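Local coordinates for protein predicted protease of the collagenase family (Methanopyrus kandleri, PDB 5D88) that is probably a peptidase of the U32 family, built as a zinc-binding TIM barrel and found as a dimer with zinc held between its subunits, at residues M21-Y26 with D40-V45; D85-G90 with V119-Y124; A192-D197 with V232-V237. One frame throughout, in Å; residues are numbered along the deposited sequence.

Overall arrangement
The three contacts follow one another along the chain, on a TIM barrel of eight parallel strands. Contact 1 pairs the first two, 23-27 and 43-47. Contact 2 joins the loop after strand 79-83 to the end of strand 117-120 and the start of helix 123-132. Contact 3 is a small antiparallel pair, 192-193 with 233-234, between the seventh and eighth barrel strands. The centres of contacts 1 and 2 lie about 23 Å apart, on opposite sides of the chain's centre; contact 3 is about 20 Å from each. Contacts 2 and 3 both reach the second subunit, and contact 2 supplies a zinc ligand, so the zinc site lies within the dimer interface, away from the strand pairing of contact 1.

Contact 1: residues M21-Y26 with D40-V45; sequences MTRRWY and DSDGIV
Trp25 lays its indole over Gly43, and this is the tightly packed part of the contact. Gly43 CA stands 3.9 Å from the centroid of the six-membered ring of Trp25, over one face and offset toward the rim, a CH-pi contact made where Gly43 has no side chain. A chi1 of -67° sets CG beside the backbone N, anti to the carbonyl carbon, so that the ring lies over Gly43 with Trp25 CZ3 3.5 Å from Ile44 O, at the ring edge. Val45 CG2 adds an apolar contact to CE3. The Tyr26 ring, on the other face of the sheet, has Ser41 OG obliquely beside it, 3.0 Å from Tyr26 CE1; that hydroxyl bonds to Pro38 O. The two strands run parallel in register, Trp25 beside Gly43 and Tyr26 beside Ile44. Tyr26 N donates to Gly43 O (3.1 Å), and Val45 N to Tyr26 O (2.9 Å). Trp25 faces the barrel interior, in cation-pi contact with Arg187, whereas Ile44 points outward to Ile69 and Ala73 of helix 63-75.

The looser, partly exposed side is that of Arg23, Arg24 and Asp42. Asp42 reaches across, and its OD2 takes Arg24 N at 2.8 Å in a nearly straight bond (164°) on the anti side of the carboxylate. In return Arg24 O receives Asp42 N at 2.9 Å, with a weak second bond from Gly43 N. The Arg24 guanidinium meets Tyr26 OH with NE and NH2, both in its plane, but with two conformers this grip is less certain; its NH1 pairs with Glu239. Arg23 sends its NH2 to Glu185 and Glu244. The Asp42 carboxylate thus stands in for a backbone acceptor where the ladder begins, its charge apart from both arginines: OD2 lies 6.3 Å from Arg23 NE and farther from Arg24 NE.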
ATOM      1  N   MET A  21       8.116  14.752 -29.144  1.00 90.53           N
ATOM      2  CA  MET A  21       9.379  14.116 -28.814  1.00 84.10           C
ATOM      3  C   MET A  21       9.252  13.641 -27.375  1.00 71.64           C
ATOM      4  O   MET A  21       8.471  14.204 -26.612  1.00 68.76           O
ATOM      5  CB  MET A  21      10.564  15.077 -28.956  1.00 90.11           C
ATOM      6  CG  MET A  21      10.403  16.157 -30.034  1.00 96.51           C
ATOM      7  SD  MET A  21       9.487  17.605 -29.449  1.00100.18           S
ATOM      8  CE  MET A  21      10.228  18.937 -30.406  1.00100.53           C
ATOM      9  N   THR A  22       9.985  12.585 -27.020  1.00 64.77           N
ATOM     10  CA  THR A  22       9.959  12.078 -25.650  1.00 58.68           C
ATOM     11  C   THR A  22      10.525  13.120 -24.692  1.00 53.28           C
ATOM     12  O   THR A  22      11.614  13.651 -24.910  1.00 53.19           O
ATOM     13  CB  THR A  22      10.765  10.780 -25.551  1.00 59.12           C
ATOM     14  OG1 THR A  22      10.178   9.778 -26.387  1.00 59.24           O
ATOM     15  CG2 THR A  22      10.780  10.261 -24.141  1.00 58.43           C
ATOM     16  N   ARG A  23       9.787  13.414 -23.624  1.00 46.93           N
ATOM     17  CA  ARG A  23      10.235  14.399 -22.652  1.00 45.23           C
ATOM     18  C   ARG A  23      10.976  13.703 -21.518  1.00 39.22           C
ATOM     19  O   ARG A  23      10.545  12.655 -21.030  1.00 39.42           O
ATOM     20  CB  ARG A  23       9.046  15.205 -22.140  1.00 46.58           C
ATOM     21  CG  ARG A  23       8.447  16.035 -23.253  1.00 48.52           C
ATOM     22  CD  ARG A  23       7.273  16.864 -22.800  1.00 49.34           C
ATOM     23  NE  ARG A  23       6.208  16.036 -22.244  1.00 48.55           N
ATOM     24  CZ  ARG A  23       5.285  15.400 -22.961  1.00 45.96           C
ATOM     25  NH1 ARG A  23       5.276  15.481 -24.294  1.00 47.18           N
ATOM     26  NH2 ARG A  23       4.365  14.673 -22.333  1.00 44.24           N
ATOM     27  N   ARG A  24      12.102  14.282 -21.104  1.00 37.82           N
ATOM     28  CA  ARG A  24      13.032  13.609 -20.200  0.55 38.45           C
ATOM     29  C   ARG A  24      13.171  14.383 -18.898  1.00 36.72           C
ATOM     30  O   ARG A  24      13.534  15.566 -18.904  1.00 34.55           O
ATOM     31  CB  ARG A  24      14.396  13.424 -20.859  0.55 42.06           C
ATOM     32  CG  ARG A  24      14.328  12.491 -22.055  0.55 46.94           C
ATOM     33  CD  ARG A  24      15.697  12.133 -22.588  0.55 51.13           C
ATOM     34  NE  ARG A  24      16.558  11.469 -21.606  0.55 52.76           N
ATOM     35  CZ  ARG A  24      16.593  10.156 -21.389  0.55 55.47           C
ATOM     36  NH1 ARG A  24      15.802   9.336 -22.063  0.55 56.01           N
ATOM     37  NH2 ARG A  24      17.431   9.657 -20.492  0.55 56.92           N
ATOM     38  N   TRP A  25      12.910  13.695 -17.797  1.00 32.05           N
ATOM     39  CA  TRP A  25      12.959  14.229 -16.451  1.00 30.72           C
ATOM     40  C   TRP A  25      13.994  13.467 -15.641  1.00 30.35           C
ATOM     41  O   TRP A  25      14.115  12.243 -15.766  1.00 33.88           O
ATOM     42  CB  TRP A  25      11.591  14.099 -15.799  1.00 31.25           C
ATOM     43  CG  TRP A  25      10.570  14.964 -16.438  1.00 33.64           C
ATOM     44  CD1 TRP A  25       9.858  14.706 -17.573  1.00 34.27           C
ATOM     45  CD2 TRP A  25      10.148  16.243 -15.981  1.00 31.35           C
ATOM     46  NE1 TRP A  25       9.015  15.753 -17.843  1.00 34.03           N
ATOM     47  CE2 TRP A  25       9.177  16.712 -16.879  1.00 32.35           C
ATOM     48  CE3 TRP A  25      10.498  17.040 -14.897  1.00 32.66           C
ATOM     49  CZ2 TRP A  25       8.546  17.937 -16.715  1.00 31.65           C
ATOM     50  CZ3 TRP A  25       9.879  18.252 -14.740  1.00 33.00           C
ATOM     51  CH2 TRP A  25       8.917  18.693 -15.642  1.00 32.49           C
ATOM     52  N   TYR A  26      14.729  14.187 -14.802  1.00 30.06           N
ATOM     53  CA  TYR A  26      15.760  13.595 -13.964  1.00 30.16           C
ATOM     54  C   TYR A  26      15.500  13.902 -12.495  1.00 29.43           C
ATOM     55  O   TYR A  26      15.207  15.041 -12.127  1.00 31.65           O
ATOM     56  CB  TYR A  26      17.145  14.102 -14.363  1.00 31.68           C
ATOM     57  CG  TYR A  26      17.588  13.533 -15.673  1.00 36.63           C
ATOM     58  CD1 TYR A  26      17.165  14.081 -16.869  1.00 39.11           C
ATOM     59  CD2 TYR A  26      18.393  12.406 -15.710  1.00 40.65           C
ATOM     60  CE1 TYR A  26      17.559  13.531 -18.079  1.00 42.02           C
ATOM     61  CE2 TYR A  26      18.767  11.854 -16.893  1.00 42.37           C
ATOM     62  CZ  TYR A  26      18.358  12.417 -18.077  1.00 44.51           C
ATOM     63  OH  TYR A  26      18.767  11.834 -19.252  1.00 50.28           O
ATOM     64  N   ASP A  40      20.287  19.098 -22.070  1.00 61.61           N
ATOM     65  CA  ASP A  40      19.081  19.151 -22.893  1.00 63.31           C
ATOM     66  C   ASP A  40      17.852  18.575 -22.198  1.00 59.18           C
ATOM     67  O   ASP A  40      16.823  18.373 -22.849  1.00 59.69           O
ATOM     68  CB  ASP A  40      19.307  18.418 -24.219  1.00 67.95           C
ATOM     69  CG  ASP A  40      19.786  16.986 -24.029  1.00 71.56           C
ATOM     70  OD1 ASP A  40      19.651  16.456 -22.904  1.00 69.59           O
ATOM     71  OD2 ASP A  40      20.296  16.390 -25.011  1.00 74.83           O
ATOM     72  N   SER A  41      17.923  18.323 -20.899  1.00 54.35           N
ATOM     73  CA  SER A  41      16.798  17.721 -20.212  1.00 48.07           C
ATOM     74  C   SER A  41      15.617  18.681 -20.171  1.00 46.48           C
ATOM     75  O   SER A  41      15.762  19.907 -20.253  1.00 48.06           O
ATOM     76  CB  SER A  41      17.201  17.325 -18.805  1.00 48.16           C
ATOM     77  OG  SER A  41      18.251  16.373 -18.854  1.00 53.47           O
ATOM     78  N   ASP A  42      14.426  18.106 -20.056  1.00 41.68           N
ATOM     79  CA  ASP A  42      13.240  18.943 -19.996  1.00 41.57           C
ATOM     80  C   ASP A  42      13.003  19.457 -18.583  1.00 37.45           C
ATOM     81  O   ASP A  42      12.591  20.608 -18.399  1.00 38.74           O
ATOM     82  CB  ASP A  42      12.039  18.169 -20.529  1.00 45.44           C
ATOM     83  CG  ASP A  42      12.152  17.913 -22.022  1.00 50.01           C
ATOM     84  OD1 ASP A  42      11.963  18.868 -22.798  1.00 53.30           O
ATOM     85  OD2 ASP A  42      12.458  16.774 -22.420  1.00 50.20           O
ATOM     86  N   GLY A  43      13.305  18.651 -17.578  1.00 35.56           N
ATOM     87  CA  GLY A  43      13.009  19.073 -16.224  1.00 33.47           C
ATOM     88  C   GLY A  43      13.661  18.177 -15.196  1.00 31.88           C
ATOM     89  O   GLY A  43      14.260  17.147 -15.514  1.00 31.45           O
ATOM     90  N   ILE A  44      13.557  18.612 -13.947  1.00 30.39           N
ATOM     91  CA  ILE A  44      14.011  17.828 -12.811  1.00 29.40           C
ATOM     92  C   ILE A  44      12.840  17.578 -11.872  1.00 28.85           C
ATOM     93  O   ILE A  44      11.856  18.332 -11.838  1.00 29.68           O
ATOM     94  CB  ILE A  44      15.181  18.503 -12.065  1.00 33.43           C
ATOM     95  CG1 ILE A  44      14.775  19.902 -11.603  1.00 33.53           C
ATOM     96  CG2 ILE A  44      16.420  18.544 -12.968  1.00 34.28           C
ATOM     97  CD1 ILE A  44      15.421  20.340 -10.335  1.00 36.73           C
ATOM     98  N   VAL A  45      12.959  16.482 -11.120  1.00 28.03           N
ATOM     99  CA  VAL A  45      12.005  16.066 -10.095  1.00 27.11           C
ATOM    100  C   VAL A  45      12.753  16.107  -8.777  1.00 28.34           C
ATOM    101  O   VAL A  45      13.770  15.426  -8.625  1.00 28.99           O
ATOM    102  CB  VAL A  45      11.457  14.655 -10.377  1.00 28.35           C
ATOM    103  CG1 VAL A  45      10.541  14.174  -9.264  1.00 28.48           C
ATOM    104  CG2 VAL A  45      10.743  14.644 -11.697  1.00 29.94           C
TER

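Contact 2: residues D85-G90 with V119-Y124. With ZN (zinc ion), chain B.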
ATOM      1  N   ASP A  85       5.188  11.982  -3.107  1.00 21.31           N
ATOM      2  CA  ASP A  85       4.425  10.806  -3.502  1.00 21.24           C
ATOM      3  C   ASP A  85       4.227   9.817  -2.367  1.00 21.67           C
ATOM      4  O   ASP A  85       4.123   8.618  -2.611  1.00 22.40           O
ATOM      5  CB  ASP A  85       5.052  10.119  -4.712  1.00 21.84           C
ATOM      6  CG  ASP A  85       6.411   9.509  -4.438  1.00 22.74           C
ATOM      7  OD1 ASP A  85       7.039   9.788  -3.420  1.00 23.22           O
ATOM      8  OD2 ASP A  85       6.858   8.727  -5.291  1.00 26.13           O
ATOM      9  N   PHE A  86       4.101  10.311  -1.142  1.00 21.12           N
ATOM     10  CA  PHE A  86       3.731   9.457  -0.027  1.00 21.75           C
ATOM     11  C   PHE A  86       2.525   8.588  -0.358  1.00 21.19           C
ATOM     12  O   PHE A  86       1.578   9.023  -1.026  1.00 23.17           O
ATOM     13  CB  PHE A  86       3.444  10.287   1.235  1.00 22.38           C
ATOM     14  CG  PHE A  86       2.318  11.269   1.105  1.00 22.41           C
ATOM     15  CD1 PHE A  86       1.009  10.863   1.300  1.00 23.05           C
ATOM     16  CD2 PHE A  86       2.581  12.605   0.836  1.00 22.25           C
ATOM     17  CE1 PHE A  86      -0.012  11.754   1.223  1.00 25.14           C
ATOM     18  CE2 PHE A  86       1.558  13.525   0.760  1.00 24.37           C
ATOM     19  CZ  PHE A  86       0.252  13.099   0.947  1.00 26.30           C
ATOM     20  N   THR A  87       2.555   7.350   0.141  1.00 21.29           N
ATOM     21  CA  THR A  87       1.442   6.431  -0.031  1.00 21.60           C
ATOM     22  C   THR A  87       0.563   6.342   1.200  1.00 22.52           C
ATOM     23  O   THR A  87      -0.465   5.648   1.170  1.00 22.95           O
ATOM     24  CB  THR A  87       1.964   5.044  -0.423  1.00 21.70           C
ATOM     25  OG1 THR A  87       2.978   4.601   0.493  1.00 23.50           O
ATOM     26  CG2 THR A  87       2.520   5.104  -1.844  1.00 23.03           C
ATOM     27  N   CYS A  88       0.940   7.035   2.276  1.00 21.65           N
ATOM     28  CA  CYS A  88       0.174   7.075   3.512  1.00 22.68           C
ATOM     29  C   CYS A  88       0.495   8.372   4.236  1.00 22.28           C
ATOM     30  O   CYS A  88       1.661   8.761   4.320  1.00 23.24           O
ATOM     31  CB  CYS A  88       0.486   5.880   4.423  1.00 21.72           C
ATOM     32  SG  CYS A  88      -0.665   5.752   5.814  1.00 22.00           S
ATOM     33  N   ALA A  89      -0.552   9.051   4.712  1.00 25.93           N
ATOM     34  CA  ALA A  89      -0.414  10.223   5.568  1.00 28.00           C
ATOM     35  C   ALA A  89      -1.035   9.983   6.940  1.00 26.78           C
ATOM     36  O   ALA A  89      -1.371  10.939   7.656  1.00 26.92           O
ATOM     37  CB  ALA A  89      -1.040  11.437   4.890  1.00 31.56           C
ATOM     38  N   GLY A  90      -1.168   8.719   7.334  1.00 26.19           N
ATOM     39  CA  GLY A  90      -1.729   8.414   8.624  1.00 28.54           C
ATOM     40  C   GLY A  90      -3.155   8.896   8.693  1.00 27.82           C
ATOM     41  O   GLY A  90      -3.911   8.766   7.741  1.00 29.19           O
ATOM     42  N   VAL A 119       4.362  15.420  -8.355  1.00 25.08           N
ATOM     43  CA  VAL A 119       4.299  13.978  -8.532  1.00 24.21           C
ATOM     44  C   VAL A 119       3.790  13.389  -7.227  1.00 24.11           C
ATOM     45  O   VAL A 119       4.468  13.463  -6.199  1.00 24.44           O
ATOM     46  CB  VAL A 119       5.669  13.393  -8.910  1.00 23.62           C
ATOM     47  CG1 VAL A 119       5.555  11.895  -9.168  1.00 26.52           C
ATOM     48  CG2 VAL A 119       6.276  14.120 -10.137  1.00 25.72           C
ATOM     49  N   VAL A 120       2.589  12.810  -7.262  1.00 23.93           N
ATOM     50  CA  VAL A 120       1.903  12.345  -6.066  1.00 23.12           C
ATOM     51  C   VAL A 120       1.382  10.935  -6.306  1.00 22.24           C
ATOM     52  O   VAL A 120       1.215  10.497  -7.440  1.00 23.43           O
ATOM     53  CB  VAL A 120       0.737  13.278  -5.681  1.00 23.73           C
ATOM     54  CG1 VAL A 120       1.257  14.684  -5.436  1.00 28.10           C
ATOM     55  CG2 VAL A 120      -0.354  13.293  -6.755  1.00 26.47           C
ATOM     56  N   ALA A 121       1.075  10.248  -5.219  1.00 23.95           N
ATOM     57  CA  ALA A 121       0.402   8.960  -5.269  1.00 22.86           C
ATOM     58  C   ALA A 121      -1.016   8.983  -4.721  1.00 23.41           C
ATOM     59  O   ALA A 121      -1.875   8.262  -5.220  1.00 23.92           O
ATOM     60  CB  ALA A 121       1.204   7.928  -4.494  1.00 22.21           C
ATOM     61  N   ASP A 122      -1.269   9.756  -3.679  1.00 23.05           N
ATOM     62  CA  ASP A 122      -2.523   9.679  -2.962  1.00 23.91           C
ATOM     63  C   ASP A 122      -3.651  10.200  -3.840  1.00 23.73           C
ATOM     64  O   ASP A 122      -3.588  11.346  -4.292  1.00 23.62           O
ATOM     65  CB  ASP A 122      -2.368  10.488  -1.678  1.00 24.61           C
ATOM     66  CG  ASP A 122      -3.559  10.378  -0.714  1.00 28.72           C
ATOM     67  OD1 ASP A 122      -4.652   9.965  -1.094  1.00 29.96           O
ATOM     68  OD2 ASP A 122      -3.372  10.734   0.474  1.00 30.12           O
ATOM     69  N   PRO A 123      -4.673   9.394  -4.122  1.00 23.52           N
ATOM     70  CA  PRO A 123      -5.798   9.852  -4.949  1.00 24.80           C
ATOM     71  C   PRO A 123      -6.461  11.124  -4.451  1.00 25.60           C
ATOM     72  O   PRO A 123      -6.990  11.929  -5.241  1.00 25.50           O
ATOM     73  CB  PRO A 123      -6.776   8.673  -4.868  1.00 28.10           C
ATOM     74  CG  PRO A 123      -6.035   7.530  -4.427  1.00 27.51           C
ATOM     75  CD  PRO A 123      -4.830   7.995  -3.687  1.00 24.08           C
ATOM     76  N   TYR A 124      -6.485  11.319  -3.145  1.00 25.81           N
ATOM     77  CA  TYR A 124      -7.110  12.529  -2.629  1.00 26.58           C
ATOM     78  C   TYR A 124      -6.304  13.763  -3.020  1.00 26.82           C
ATOM     79  O   TYR A 124      -6.879  14.809  -3.350  1.00 26.29           O
ATOM     80  CB  TYR A 124      -7.255  12.395  -1.117  1.00 28.23           C
ATOM     81  CG  TYR A 124      -7.895  13.542  -0.399  1.00 30.29           C
ATOM     82  CD1 TYR A 124      -9.084  14.110  -0.842  1.00 31.15           C
ATOM     83  CD2 TYR A 124      -7.334  14.035   0.768  1.00 34.83           C
ATOM     84  CE1 TYR A 124      -9.682  15.144  -0.132  1.00 35.09           C
ATOM     85  CE2 TYR A 124      -7.918  15.076   1.465  1.00 36.45           C
ATOM     86  CZ  TYR A 124      -9.088  15.616   1.012  1.00 36.73           C
ATOM     87  OH  TYR A 124      -9.659  16.640   1.717  1.00 42.47           O
TER
HETATM   88 ZN    ZN B 301       0.748   5.059   7.451  0.50 23.67          ZN
HETATM   89  O   HOH W   1       1.155  11.281  -2.508  1.00 21.41           O
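Phe86 has CG between its backbone N and carbonyl carbon (chi1 61°), the crowded position, and Asp122 carries CG anti to its N (chi1 -173°); together these torsions bring the rim of the ring to the carboxylate. Phe86 CE1 lies 3.6 Å from Asp122 OD2, which sits at the ring edge, and the ring and carboxylate planes stand nearly perpendicular at 85°. Asp122 is the N-cap of helix 123-132. Its OD1 accepts from Tyr124 N at 3.1 Å, the donor standing above the carboxylate plane, and also meets Tyr225 OH of the second subunit. OD2 takes His93 NE2, so both oxygens are used.

Beside this pair Ala121 points its methyl at the opposite backbone, with CB 3.5 Å from Asp85 O. Asp85 CA lies against Val120 CA (3.9 Å), and its carboxylate is held by Ser140, Thr55 and Ala54 N. A water bridges the two segments: it donates to Phe86 O at 2.7 Å and accepts from Ala121 N at 2.9 Å. The same water lies over the centre of the Phe86 ring, so the ring covers the bridge.

Farther along, Cys88 points away from 119-124, and its SG binds zinc at 2.3 Å. Gly90 N donates to the same Cys88 sulfur at 3.4 Å. His209 and, from the second subunit, Cys88 and His209 complete the four zinc ligands, making this a metal site shared across the dimer.

The contact lies at the C-terminal ends of the neighbouring barrel strands 79-83 and 117-120. Backbone hydrogen bonds join Val119 to Ala82 and Met84, and Val120 to Val138 and Ser140. Phe86 rests on Leu125 of helix 123-132, and Tyr124 packs on Tyr99 and Leu102 of helix 98-113.

Contact 3: residues A192-D197 with V232-V237. With ACT (acetate ion), chain C.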
ATOM      1  N   ALA A 192      13.421   2.299 -11.020  1.00 29.86           N
ATOM      2  CA  ALA A 192      12.395   2.294  -9.995  1.00 28.30           C
ATOM      3  C   ALA A 192      12.003   0.866  -9.658  1.00 27.77           C
ATOM      4  O   ALA A 192      12.175  -0.057 -10.456  1.00 29.43           O
ATOM      5  CB  ALA A 192      11.172   3.074 -10.462  1.00 30.47           C
ATOM      6  N   ILE A 193      11.440   0.703  -8.479  1.00 28.50           N
ATOM      7  CA  ILE A 193      11.007  -0.596  -7.978  1.00 26.69           C
ATOM      8  C   ILE A 193       9.569  -0.838  -8.410  1.00 27.66           C
ATOM      9  O   ILE A 193       8.742   0.071  -8.387  1.00 27.98           O
ATOM     10  CB  ILE A 193      11.154  -0.646  -6.451  1.00 28.12           C
ATOM     11  CG1 ILE A 193      12.622  -0.484  -6.060  1.00 30.59           C
ATOM     12  CG2 ILE A 193      10.631  -1.960  -5.878  1.00 30.06           C
ATOM     13  CD1 ILE A 193      12.757   0.038  -4.691  1.00 31.35           C
ATOM     14  N   THR A 194       9.285  -2.062  -8.857  1.00 29.07           N
ATOM     15  CA  THR A 194       7.927  -2.459  -9.199  1.00 28.43           C
ATOM     16  C   THR A 194       7.164  -2.919  -7.966  1.00 27.85           C
ATOM     17  O   THR A 194       7.726  -3.504  -7.037  1.00 28.60           O
ATOM     18  CB  THR A 194       7.911  -3.579 -10.242  1.00 28.94           C
ATOM     19  OG1 THR A 194       6.579  -4.080 -10.366  1.00 29.21           O
ATOM     20  CG2 THR A 194       8.809  -4.725  -9.873  1.00 28.76           C
ATOM     21  N   PHE A 195       5.861  -2.632  -7.962  1.00 28.31           N
ATOM     22  CA  PHE A 195       4.990  -3.118  -6.913  1.00 28.49           C
ATOM     23  C   PHE A 195       4.923  -4.639  -6.875  1.00 28.35           C
ATOM     24  O   PHE A 195       4.449  -5.195  -5.876  1.00 28.75           O
ATOM     25  CB  PHE A 195       3.591  -2.508  -7.109  1.00 30.82           C
ATOM     26  CG  PHE A 195       2.785  -2.476  -5.879  1.00 33.06           C
ATOM     27  CD1 PHE A 195       2.901  -1.413  -4.995  1.00 35.34           C
ATOM     28  CD2 PHE A 195       1.895  -3.496  -5.598  1.00 35.95           C
ATOM     29  CE1 PHE A 195       2.139  -1.351  -3.855  1.00 38.21           C
ATOM     30  CE2 PHE A 195       1.138  -3.462  -4.433  1.00 37.69           C
ATOM     31  CZ  PHE A 195       1.266  -2.379  -3.558  1.00 39.46           C
ATOM     32  N   ARG A 196       5.413  -5.328  -7.924  1.00 28.54           N
ATOM     33  CA  ARG A 196       5.564  -6.774  -7.875  1.00 29.20           C
ATOM     34  C   ARG A 196       6.588  -7.217  -6.840  1.00 28.51           C
ATOM     35  O   ARG A 196       6.593  -8.396  -6.465  1.00 29.73           O
ATOM     36  CB  ARG A 196       5.958  -7.295  -9.256  1.00 31.31           C
ATOM     37  CG  ARG A 196       4.805  -7.203 -10.236  1.00 36.26           C
ATOM     38  CD  ARG A 196       5.119  -7.772 -11.565  1.00 49.28           C
ATOM     39  NE  ARG A 196       3.976  -7.543 -12.449  1.00 62.66           N
ATOM     40  CZ  ARG A 196       3.927  -7.874 -13.739  1.00 70.86           C
ATOM     41  NH1 ARG A 196       4.965  -8.453 -14.337  1.00 73.28           N
ATOM     42  NH2 ARG A 196       2.827  -7.608 -14.439  1.00 73.95           N
ATOM     43  N   ASP A 197       7.456  -6.309  -6.396  1.00 26.59           N
ATOM     44  CA  ASP A 197       8.384  -6.591  -5.314  1.00 29.00           C
ATOM     45  C   ASP A 197       7.595  -6.999  -4.074  1.00 30.01           C
ATOM     46  O   ASP A 197       6.639  -6.314  -3.691  1.00 29.81           O
ATOM     47  CB  ASP A 197       9.243  -5.337  -5.045  1.00 31.24           C
ATOM     48  CG  ASP A 197      10.214  -5.485  -3.894  1.00 31.85           C
ATOM     49  OD1 ASP A 197       9.787  -5.460  -2.730  1.00 34.21           O
ATOM     50  OD2 ASP A 197      11.434  -5.570  -4.158  1.00 33.13           O
ATOM     51  N   VAL A 232      13.200  -5.472  -6.376  1.00 29.12           N
ATOM     52  CA  VAL A 232      12.926  -5.735  -7.795  1.00 29.94           C
ATOM     53  C   VAL A 232      12.941  -4.387  -8.503  1.00 28.35           C
ATOM     54  O   VAL A 232      11.893  -3.739  -8.700  1.00 30.61           O
ATOM     55  CB  VAL A 232      11.620  -6.500  -8.000  1.00 31.29           C
ATOM     56  CG1 VAL A 232      11.445  -6.886  -9.478  1.00 33.27           C
ATOM     57  CG2 VAL A 232      11.613  -7.776  -7.108  1.00 33.88           C
ATOM     58  N   VAL A 233      14.149  -3.958  -8.909  1.00 30.34           N
ATOM     59  CA  VAL A 233      14.328  -2.716  -9.656  1.00 30.34           C
ATOM     60  C   VAL A 233      14.213  -3.026 -11.143  1.00 29.43           C
ATOM     61  O   VAL A 233      14.732  -4.039 -11.622  1.00 31.62           O
ATOM     62  CB  VAL A 233      15.693  -2.057  -9.348  1.00 31.41           C
ATOM     63  CG1 VAL A 233      15.806  -0.735 -10.075  1.00 32.28           C
ATOM     64  CG2 VAL A 233      15.905  -1.865  -7.847  1.00 32.30           C
ATOM     65  N   VAL A 234      13.548  -2.151 -11.884  1.00 27.65           N
ATOM     66  CA  VAL A 234      13.391  -2.312 -13.321  1.00 28.90           C
ATOM     67  C   VAL A 234      14.290  -1.294 -14.007  1.00 30.96           C
ATOM     68  O   VAL A 234      14.100  -0.080 -13.846  1.00 30.69           O
ATOM     69  CB  VAL A 234      11.930  -2.153 -13.761  1.00 30.09           C
ATOM     70  CG1 VAL A 234      11.804  -2.401 -15.248  1.00 32.05           C
ATOM     71  CG2 VAL A 234      11.046  -3.111 -12.984  1.00 31.86           C
ATOM     72  N   TRP A 235      15.257  -1.800 -14.777  1.00 32.52           N
ATOM     73  CA  TRP A 235      16.256  -0.991 -15.472  1.00 33.93           C
ATOM     74  C   TRP A 235      15.984  -0.883 -16.954  1.00 36.75           C
ATOM     75  O   TRP A 235      16.398   0.097 -17.586  1.00 39.90           O
ATOM     76  CB  TRP A 235      17.658  -1.584 -15.268  1.00 35.45           C
ATOM     77  CG  TRP A 235      18.084  -1.585 -13.842  1.00 35.31           C
ATOM     78  CD1 TRP A 235      18.193  -2.668 -13.011  1.00 34.90           C
ATOM     79  CD2 TRP A 235      18.424  -0.436 -13.051  1.00 35.63           C
ATOM     80  NE1 TRP A 235      18.584  -2.259 -11.761  1.00 36.07           N
ATOM     81  CE2 TRP A 235      18.736  -0.898 -11.758  1.00 36.51           C
ATOM     82  CE3 TRP A 235      18.504   0.938 -13.317  1.00 35.88           C
ATOM     83  CZ2 TRP A 235      19.121  -0.034 -10.726  1.00 37.69           C
ATOM     84  CZ3 TRP A 235      18.901   1.786 -12.299  1.00 38.59           C
ATOM     85  CH2 TRP A 235      19.202   1.293 -11.016  1.00 38.75           C
ATOM     86  N   GLU A 236      15.303  -1.869 -17.513  1.00 37.57           N
ATOM     87  CA  GLU A 236      15.024  -1.906 -18.934  1.00 43.77           C
ATOM     88  C   GLU A 236      13.773  -1.099 -19.225  1.00 40.87           C
ATOM     89  O   GLU A 236      12.867  -1.009 -18.398  1.00 41.11           O
ATOM     90  CB  GLU A 236      14.832  -3.350 -19.388  1.00 49.81           C
ATOM     91  CG  GLU A 236      16.006  -4.261 -19.043  1.00 58.75           C
ATOM     92  CD  GLU A 236      17.123  -4.194 -20.070  1.00 68.44           C
ATOM     93  OE1 GLU A 236      16.903  -3.634 -21.168  1.00 72.64           O
ATOM     94  OE2 GLU A 236      18.228  -4.708 -19.785  1.00 71.50           O
ATOM     95  N   VAL A 237      13.715  -0.510 -20.416  1.00 41.19           N
ATOM     96  CA  VAL A 237      12.545   0.267 -20.788  1.00 40.69           C
ATOM     97  C   VAL A 237      12.450   0.318 -22.298  1.00 41.88           C
ATOM     98  O   VAL A 237      13.456   0.247 -23.000  1.00 42.67           O
ATOM     99  CB  VAL A 237      12.614   1.686 -20.181  1.00 43.44           C
ATOM    100  CG1 VAL A 237      13.872   2.384 -20.646  1.00 43.42           C
ATOM    101  CG2 VAL A 237      11.352   2.472 -20.527  1.00 44.51           C
TER
HETATM  102  C   ACT C 302      11.471   3.331  -5.786  1.00 29.69           C
HETATM  103  O   ACT C 302      10.814   2.854  -6.742  1.00 28.53           O
HETATM  104  OXT ACT C 302      10.830   3.564  -4.735  1.00 30.11           O
HETATM  105  CH3 ACT C 302      12.951   3.575  -5.887  1.00 29.97           C
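Ile193 faces Val233 across a short antiparallel pair, and its side chain runs between the facing strand and a bound acetate. Ile193 CB sits 3.5 Å from the acetate O. Ile193 CG2, anti to the backbone N, lies against Val232 O at 3.6 Å. On the other branch Ile193 CG1 lies between the acetate O (3.9 Å) and Val233 CG2 (4.0 Å). The tip, Ile193 CD1, ends against the carboxylate carbon and the methyl of the acetate, both 3.7 Å away. The ion, probably from the crystallisation liquor, also accepts from Ile193 N in an almost linear bond (171°), and is held besides by His141, Arg204 and the backbone N of Leu56.

Ile193 and Val233 form a non-hydrogen-bonded pair, and the backbone bonds lie to either side of it: Val234 N to Ala192 O, and Thr194 N to Val232 O. This short, weakly bonded antiparallel pair stands outside the parallel barrel sheet, following strand 185-190 and preceding strand 244-247. Beyond it the chain makes a type I turn from Thr194 to Asp197, combined with an ST turn in which Thr194 OG1 accepts from Arg196 N; the same hydroxyl bonds to Asp165.

The turn brings Asp197 back to the pair. Asp197 OD2 accepts Val232 N at 2.8 Å through the anti lone pair, while OD1 pairs with Arg229 and takes Val199 N. Beside the Thr194 N to Val232 O bond, the methyl of Thr194, CG2, presses on Val232 CG1 at 3.4 Å, closer than usual for two carbons.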